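Local coordinates for lysosome-associated membrane glycoprotein 2 (Mus musculus, PDB 5GV3), which is a lysosomal membrane glycoprotein that supports lysosome biogenesis and autophagy and promotes lysosomal acidification by directly inhibiting the proton channel TMEM175, at residues A[26-29]-A[30-34]. Residues are numbered along the deposited sequence; the frame is centred on the assembly and turned at random.
With NAG (2-acetamido-2-deoxy-beta-D-glucopyranose), chain P.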
loop_
_atom_site.group_PDB
_atom_site.type_symbol
_atom_site.label_atom_id
_atom_site.label_comp_id
_atom_site.label_asym_id
_atom_site.label_seq_id
_atom_site.Cartn_x
_atom_site.Cartn_y
_atom_site.Cartn_z
ATOM N N TYR A 26 -17.285 8.762 -4.880
ATOM C CA TYR A 26 -18.215 7.802 -5.466
ATOM C C TYR A 26 -19.561 8.453 -5.769
ATOM O O TYR A 26 -19.926 9.456 -5.157
ATOM C CB TYR A 26 -18.395 6.603 -4.539
ATOM C CG TYR A 26 -18.951 6.940 -3.176
ATOM C CD1 TYR A 26 -18.127 7.423 -2.168
ATOM C CD2 TYR A 26 -20.289 6.729 -2.882
ATOM C CE1 TYR A 26 -18.630 7.725 -0.914
ATOM C CE2 TYR A 26 -20.798 7.019 -1.628
ATOM C CZ TYR A 26 -19.964 7.517 -0.649
ATOM O OH TYR A 26 -20.471 7.808 0.599
ATOM N N GLU A 27 -20.309 7.867 -6.698
ATOM C CA GLU A 27 -21.590 8.439 -7.090
ATOM C C GLU A 27 -22.674 8.149 -6.058
ATOM O O GLU A 27 -22.811 7.029 -5.560
ATOM C CB GLU A 27 -22.033 7.907 -8.462
ATOM C CG GLU A 27 -23.378 8.464 -8.920
ATOM C CD GLU A 27 -23.815 7.955 -10.284
ATOM O OE1 GLU A 27 -23.078 7.157 -10.898
ATOM O OE2 GLU A 27 -24.899 8.370 -10.747
ATOM N N THR A 28 -23.402 9.203 -5.715
ATOM C CA THR A 28 -24.524 9.165 -4.780
ATOM C C THR A 28 -25.845 9.533 -5.478
ATOM O O THR A 28 -25.844 9.915 -6.649
ATOM C CB THR A 28 -24.257 10.072 -3.576
ATOM O OG1 THR A 28 -23.791 11.345 -4.041
ATOM C CG2 THR A 28 -23.156 9.472 -2.727
ATOM N N THR A 29 -26.962 9.394 -4.765
ATOM C CA THR A 29 -28.302 9.545 -5.347
ATOM C C THR A 29 -28.641 10.938 -5.918
ATOM O O THR A 29 -28.088 11.960 -5.496
ATOM C CB THR A 29 -29.388 9.188 -4.313
ATOM O OG1 THR A 29 -30.666 9.130 -4.958
ATOM C CG2 THR A 29 -29.422 10.213 -3.185
ATOM N N ASN A 30 -29.574 10.951 -6.873
ATOM C CA ASN A 30 -29.963 12.152 -7.621
ATOM C C ASN A 30 -28.804 12.841 -8.320
ATOM O O ASN A 30 -28.711 14.077 -8.305
ATOM C CB ASN A 30 -30.662 13.168 -6.706
ATOM C CG ASN A 30 -32.108 12.804 -6.412
ATOM O OD1 ASN A 30 -32.760 12.106 -7.193
ATOM N ND2 ASN A 30 -32.618 13.279 -5.277
ATOM N N GLN A 31 -27.952 12.046 -8.964
ATOM C CA GLN A 31 -26.920 12.582 -9.845
ATOM C C GLN A 31 -25.879 13.381 -9.035
ATOM O O GLN A 31 -25.477 14.474 -9.432
ATOM C CB GLN A 31 -27.532 13.436 -10.965
ATOM C CG GLN A 31 -26.572 13.777 -12.106
ATOM C CD GLN A 31 -26.964 15.028 -12.868
ATOM O OE1 GLN A 31 -28.145 15.352 -12.993
ATOM N NE2 GLN A 31 -25.965 15.743 -13.379
ATOM N N THR A 32 -25.490 12.869 -7.868
ATOM C CA THR A 32 -24.496 13.573 -7.050
ATOM C C THR A 32 -23.287 12.683 -6.748
ATOM O O THR A 32 -23.286 11.491 -7.051
ATOM C CB THR A 32 -25.089 14.053 -5.706
ATOM O OG1 THR A 32 -25.549 12.926 -4.943
ATOM C CG2 THR A 32 -26.237 15.032 -5.928
ATOM N N ASN A 33 -22.253 13.278 -6.155
ATOM C CA ASN A 33 -21.040 12.562 -5.759
ATOM C C ASN A 33 -20.723 12.781 -4.293
ATOM O O ASN A 33 -21.033 13.840 -3.747
ATOM C CB ASN A 33 -19.837 13.000 -6.591
ATOM C CG ASN A 33 -20.120 12.996 -8.072
ATOM O OD1 ASN A 33 -20.434 14.030 -8.656
ATOM N ND2 ASN A 33 -20.016 11.834 -8.688
ATOM N N LYS A 34 -20.141 11.780 -3.643
ATOM C CA LYS A 34 -19.609 11.990 -2.297
ATOM C C LYS A 34 -18.124 11.655 -2.234
ATOM O O LYS A 34 -17.683 10.648 -2.795
ATOM C CB LYS A 34 -20.355 11.160 -1.255
ATOM C CG LYS A 34 -19.880 11.492 0.150
ATOM C CD LYS A 34 -20.804 11.012 1.242
ATOM C CE LYS A 34 -20.391 11.640 2.569
ATOM N NZ LYS A 34 -21.057 10.998 3.726
HETATM C C1 NAG P . -20.260 11.683 -10.095
HETATM C C2 NAG P . -19.586 10.384 -10.538
HETATM C C3 NAG P . -19.917 10.072 -11.997
HETATM C C4 NAG P . -21.418 10.105 -12.236
HETATM C C5 NAG P . -21.974 11.445 -11.777
HETATM C C6 NAG P . -23.475 11.551 -11.928
HETATM C C7 NAG P . -17.514 9.976 -9.280
HETATM C C8 NAG P . -16.026 10.131 -9.276
HETATM N N2 NAG P . -18.148 10.458 -10.355
HETATM O O3 NAG P . -19.409 8.782 -12.311
HETATM O O4 NAG P . -21.688 9.931 -13.623
HETATM O O5 NAG P . -21.680 11.626 -10.384
HETATM O O6 NAG P . -23.984 12.575 -11.088
HETATM O O7 NAG P . -18.114 9.443 -8.353
#
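Tyr26 and Lys34 face each other as a hydrogen-bonded antiparallel pair near the tip of the β-hairpin formed by strands 11-28 and 32-39, in the first lumenal domain. The backbone evidence is two reciprocal bonds, Tyr26 N to Lys34 O and Lys34 N to Tyr26 O, each 2.8 Å long. Thr28 and Thr32 form the next such pair, also bonded both ways, with Thr32 N to Thr28 O the longer bond at 3.2 Å. Thr29, Asn30 and Gln31 make the turn, the last two with positive phi.

Hydroxyl bonds close the turn. Thr32 OG1 donates to the Thr29 carbonyl O at 2.8 Å, which leaves it to accept from Thr28 OG1; the two hydroxyl oxygens, Thr28 OG1 and Thr32 OG1, are only 2.5 Å apart, short for such a bond. In both threonines OG1 sits between the backbone N and the carbonyl carbon (chi1 48° in Thr28, 61° in Thr32), which brings the two hydroxyls together on one face of the hairpin.

On that same face, Lys34 CB lies over the Tyr26 ring, 4.1 Å from its centroid and 26° off the normal, a CH-pi contact. The extended lysine chain runs alongside the tyrosine, while Thr28 CG2 meets Lys34 CB at 3.6 Å. Tyr26 OH is hydrogen-bonded to the Pro99 carbonyl, and Phe98 meets the ring edge-to-face.

On the other face of the hairpin, where Glu27 and Asn33 form the non-hydrogen-bonded pair, Asn33 ND2 is covalently linked to C1 of an N-acetylglucosamine, and Glu27, extended beyond CG, brings OE1 to 3.6 Å from the sugar's C4. Accepting from Thr28 and donating to the Thr29 carbonyl, Thr32 OG1 thus ties the start of strand 32-39 to both the end of strand 11-28 and the turn, while the glycan occupies the opposite face beside Glu27.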